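Local coordinates for protein glucuronoarabinoxylan endo-1,4-beta-xylanase (Clostridium papyrosolvens, PDB 4FMV) that is a family 30 glycoside hydrolase, a glucuronoarabinoxylan endo-1,4-beta-xylanase that probably cuts internal beta-1,4 linkages of plant cell-wall polysaccharides, at residues F179-N184 / M214-Y219. Residues are numbered along the deposited sequence; the frame is centred on the assembly and turned at random.
Sequences FQFLKN and MAYPLY
Lys183 runs along one face of the Tyr216 ring, antiparallel to the tyrosine side chain, from the hydroxyl end toward CG, with CD over the middle of that face, 3.6 Å from the ring centroid and 7° off the normal, a CH-pi contact. From there the chain runs on to CE, which sits over the centre of one face of the Phe181 ring, so the aliphatic part of the lysine touches both rings. The bends of that chain at chi2 (-47°) and chi4 (-69°) bring NZ back to its own segment, where it meets Phe181 O at 2.8 Å; a second hydrogen bond goes to Asn213 O. NZ is 5.5 Å from the Tyr216 ring centroid, so any cation-pi attraction is long and at most weak. The two rings stand almost perpendicular, with centroids 5.4 Å apart, and Phe181 CZ approaches Tyr216 CD2 to 3.5 Å. At its edge the Phe181 ring also receives Met214 O, 3.4 Å from CE2 and in the ring plane. Tyr219 N lies above the other face of Tyr216, toward the rim. Farther out, Tyr216 OH hydrogen-bonds to Asp187 and Ser186 of helix 183-190, while Leu202 of strand 201-205 touches both aromatic side chains. Tyr216 is the N-cap residue of helix 217-221. The contact thus joins the loops following strands 172-178 and 201-205, neighbouring parallel strands of the (beta/alpha)8 barrel in this catalytic part of the longer protein.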
ATOM      1  N   PHE A 179      -1.489   9.317  -9.950  1.00  7.87           N
ATOM      2  CA  PHE A 179      -2.843   8.943  -9.555  1.00  7.01           C
ATOM      3  C   PHE A 179      -3.283   7.619 -10.164  1.00 11.19           C
ATOM      4  O   PHE A 179      -4.088   6.910  -9.577  1.00  9.77           O
ATOM      5  CB  PHE A 179      -3.840  10.060  -9.908  1.00  8.34           C
ATOM      6  CG  PHE A 179      -4.196  10.138 -11.382  1.00  9.79           C
ATOM      7  CD1 PHE A 179      -3.303  10.667 -12.304  1.00 11.28           C
ATOM      8  CD2 PHE A 179      -5.442   9.728 -11.827  1.00 11.20           C
ATOM      9  CE1 PHE A 179      -3.629  10.756 -13.668  1.00 13.38           C
ATOM     10  CE2 PHE A 179      -5.792   9.810 -13.186  1.00 10.24           C
ATOM     11  CZ  PHE A 179      -4.880  10.332 -14.112  1.00 13.40           C
ATOM     12  N   GLN A 180      -2.913   7.401 -11.427  1.00 12.25           N
ATOM     13  CA  GLN A 180      -3.033   6.125 -12.136  1.00  9.85           C
ATOM     14  C   GLN A 180      -1.853   5.184 -12.441  1.00  9.24           C
ATOM     15  O   GLN A 180      -1.948   4.415 -13.408  1.00  8.59           O
ATOM     16  CB  GLN A 180      -4.189   6.055 -13.156  1.00 16.40           C
ATOM     17  CG  GLN A 180      -4.110   6.913 -14.333  1.00 21.60           C
ATOM     18  CD  GLN A 180      -5.276   6.659 -15.299  1.00 19.51           C
ATOM     19  OE1 GLN A 180      -5.063   6.354 -16.465  1.00 20.34           O
ATOM     20  NE2 GLN A 180      -6.507   6.804 -14.808  1.00 14.27           N
ATOM     21  N   PHE A 181      -0.695   5.427 -11.839  1.00  6.80           N
ATOM     22  CA  PHE A 181       0.511   4.655 -12.145  1.00 10.70           C
ATOM     23  C   PHE A 181       0.917   4.967 -13.591  1.00 11.75           C
ATOM     24  O   PHE A 181       1.366   4.094 -14.329  1.00 12.92           O
ATOM     25  CB  PHE A 181       0.237   3.149 -11.971  1.00 10.89           C
ATOM     26  CG  PHE A 181       1.489   2.295 -11.829  1.00  9.43           C
ATOM     27  CD1 PHE A 181       2.718   2.870 -11.585  1.00  7.37           C
ATOM     28  CD2 PHE A 181       1.418   0.912 -11.961  1.00  8.40           C
ATOM     29  CE1 PHE A 181       3.852   2.092 -11.439  1.00  8.66           C
ATOM     30  CE2 PHE A 181       2.551   0.127 -11.812  1.00  8.14           C
ATOM     31  CZ  PHE A 181       3.768   0.719 -11.555  1.00  9.64           C
ATOM     32  N   LEU A 182       0.745   6.212 -14.001  1.00 10.06           N
ATOM     33  CA  LEU A 182       1.136   6.592 -15.352  1.00 12.31           C
ATOM     34  C   LEU A 182       2.661   6.584 -15.429  1.00 12.32           C
ATOM     35  O   LEU A 182       3.353   7.291 -14.662  1.00  8.50           O
ATOM     36  CB  LEU A 182       0.560   7.968 -15.720  1.00 12.50           C
ATOM     37  CG  LEU A 182      -0.971   8.051 -15.771  1.00 15.57           C
ATOM     38  CD1 LEU A 182      -1.472   9.463 -16.195  1.00 18.16           C
ATOM     39  CD2 LEU A 182      -1.547   6.982 -16.685  1.00 14.28           C
ATOM     40  N   LYS A 183       3.179   5.784 -16.362  1.00 11.36           N
ATOM     41  CA  LYS A 183       4.603   5.525 -16.428  1.00 11.36           C
ATOM     42  C   LYS A 183       5.371   6.754 -16.866  1.00  8.44           C
ATOM     43  O   LYS A 183       6.565   6.825 -16.647  1.00  9.30           O
ATOM     44  CB  LYS A 183       4.924   4.339 -17.364  1.00 10.74           C
ATOM     45  CG  LYS A 183       4.113   3.068 -17.041  1.00 13.68           C
ATOM     46  CD  LYS A 183       4.100   2.724 -15.538  1.00 11.17           C
ATOM     47  CE  LYS A 183       3.325   1.408 -15.252  1.00  5.03           C
ATOM     48  NZ  LYS A 183       1.837   1.545 -15.487  1.00  5.72           N
ATOM     49  N   ASN A 184       4.708   7.717 -17.494  1.00  8.56           N
ATOM     50  CA  ASN A 184       5.443   8.890 -17.945  1.00 10.18           C
ATOM     51  C   ASN A 184       5.926   9.711 -16.742  1.00 10.08           C
ATOM     52  O   ASN A 184       6.896  10.468 -16.825  1.00  9.11           O
ATOM     53  CB  ASN A 184       4.638   9.727 -18.963  1.00 10.01           C
ATOM     54  CG  ASN A 184       3.416  10.405 -18.348  1.00 14.30           C
ATOM     55  OD1 ASN A 184       2.935  10.028 -17.274  1.00 15.38           O
ATOM     56  ND2 ASN A 184       2.891  11.398 -19.049  1.00 12.45           N
ATOM     57  N   MET A 214      -0.567  -2.564 -14.509  1.00 13.45           N
ATOM     58  CA  MET A 214       0.003  -2.796 -13.186  1.00 11.15           C
ATOM     59  C   MET A 214       1.422  -3.355 -13.278  1.00 12.02           C
ATOM     60  O   MET A 214       2.206  -3.226 -12.333  1.00 14.13           O
ATOM     61  CB  MET A 214      -0.882  -3.737 -12.367  1.00 10.92           C
ATOM     62  CG  MET A 214      -2.262  -3.168 -12.044  1.00 13.14           C
ATOM     63  SD  MET A 214      -3.303  -4.291 -11.068  1.00 12.30           S
ATOM     64  CE  MET A 214      -4.886  -3.417 -11.131  1.00  8.15           C
ATOM     65  N   ALA A 215       1.743  -4.008 -14.393  1.00 12.30           N
ATOM     66  CA  ALA A 215       3.101  -4.497 -14.638  1.00 12.32           C
ATOM     67  C   ALA A 215       3.963  -3.327 -15.115  1.00 13.01           C
ATOM     68  O   ALA A 215       3.489  -2.447 -15.839  1.00 12.56           O
ATOM     69  CB  ALA A 215       3.087  -5.624 -15.704  1.00 20.45           C
ATOM     70  N   TYR A 216       5.225  -3.304 -14.721  1.00 13.37           N
ATOM     71  CA  TYR A 216       6.085  -2.173 -15.067  1.00 14.73           C
ATOM     72  C   TYR A 216       7.453  -2.708 -15.459  1.00 14.10           C
ATOM     73  O   TYR A 216       8.338  -2.738 -14.636  1.00 12.52           O
ATOM     74  CB  TYR A 216       6.220  -1.218 -13.864  1.00  9.50           C
ATOM     75  CG  TYR A 216       6.746   0.168 -14.173  1.00  8.55           C
ATOM     76  CD1 TYR A 216       7.155   0.531 -15.465  1.00  9.23           C
ATOM     77  CD2 TYR A 216       6.851   1.113 -13.169  1.00  7.41           C
ATOM     78  CE1 TYR A 216       7.640   1.817 -15.732  1.00 10.94           C
ATOM     79  CE2 TYR A 216       7.338   2.395 -13.425  1.00  9.70           C
ATOM     80  CZ  TYR A 216       7.727   2.739 -14.697  1.00 11.81           C
ATOM     81  OH  TYR A 216       8.192   4.023 -14.918  1.00 13.23           O
ATOM     82  N   PRO A 217       7.616  -3.164 -16.711  1.00 15.21           N
ATOM     83  CA  PRO A 217       8.907  -3.745 -17.114  1.00 13.96           C
ATOM     84  C   PRO A 217      10.125  -2.865 -16.817  1.00 13.38           C
ATOM     85  O   PRO A 217      11.156  -3.377 -16.361  1.00 15.95           O
ATOM     86  CB  PRO A 217       8.749  -3.913 -18.624  1.00 15.33           C
ATOM     87  CG  PRO A 217       7.280  -4.165 -18.793  1.00 17.16           C
ATOM     88  CD  PRO A 217       6.601  -3.290 -17.771  1.00 16.06           C
ATOM     89  N   LEU A 218      10.047  -1.569 -17.086  1.00 12.31           N
ATOM     90  CA  LEU A 218      11.230  -0.732 -16.863  1.00 14.04           C
ATOM     91  C   LEU A 218      11.634  -0.721 -15.380  1.00 11.50           C
ATOM     92  O   LEU A 218      12.815  -0.827 -15.037  1.00 11.13           O
ATOM     93  CB  LEU A 218      10.994   0.698 -17.345  1.00 16.29           C
ATOM     94  CG  LEU A 218      12.209   1.604 -17.186  1.00 16.31           C
ATOM     95  CD1 LEU A 218      13.417   1.012 -17.914  1.00 18.05           C
ATOM     96  CD2 LEU A 218      11.911   3.007 -17.701  1.00 17.35           C
ATOM     97  N   TYR A 219      10.654  -0.618 -14.495  1.00 10.03           N
ATOM     98  CA  TYR A 219      10.971  -0.691 -13.070  1.00 10.71           C
ATOM     99  C   TYR A 219      11.629  -2.020 -12.735  1.00 13.46           C
ATOM    100  O   TYR A 219      12.638  -2.050 -12.031  1.00 16.55           O
ATOM    101  CB  TYR A 219       9.736  -0.507 -12.180  1.00 11.16           C
ATOM    102  CG  TYR A 219      10.039  -0.924 -10.753  1.00 11.08           C
ATOM    103  CD1 TYR A 219      10.700  -0.056  -9.884  1.00 10.17           C
ATOM    104  CD2 TYR A 219       9.697  -2.190 -10.286  1.00 11.23           C
ATOM    105  CE1 TYR A 219      10.999  -0.434  -8.586  1.00 10.01           C
ATOM    106  CE2 TYR A 219       9.989  -2.585  -8.979  1.00  9.38           C
ATOM    107  CZ  TYR A 219      10.645  -1.701  -8.148  1.00 11.01           C
ATOM    108  OH  TYR A 219      10.955  -2.073  -6.872  1.00 15.49           O
TER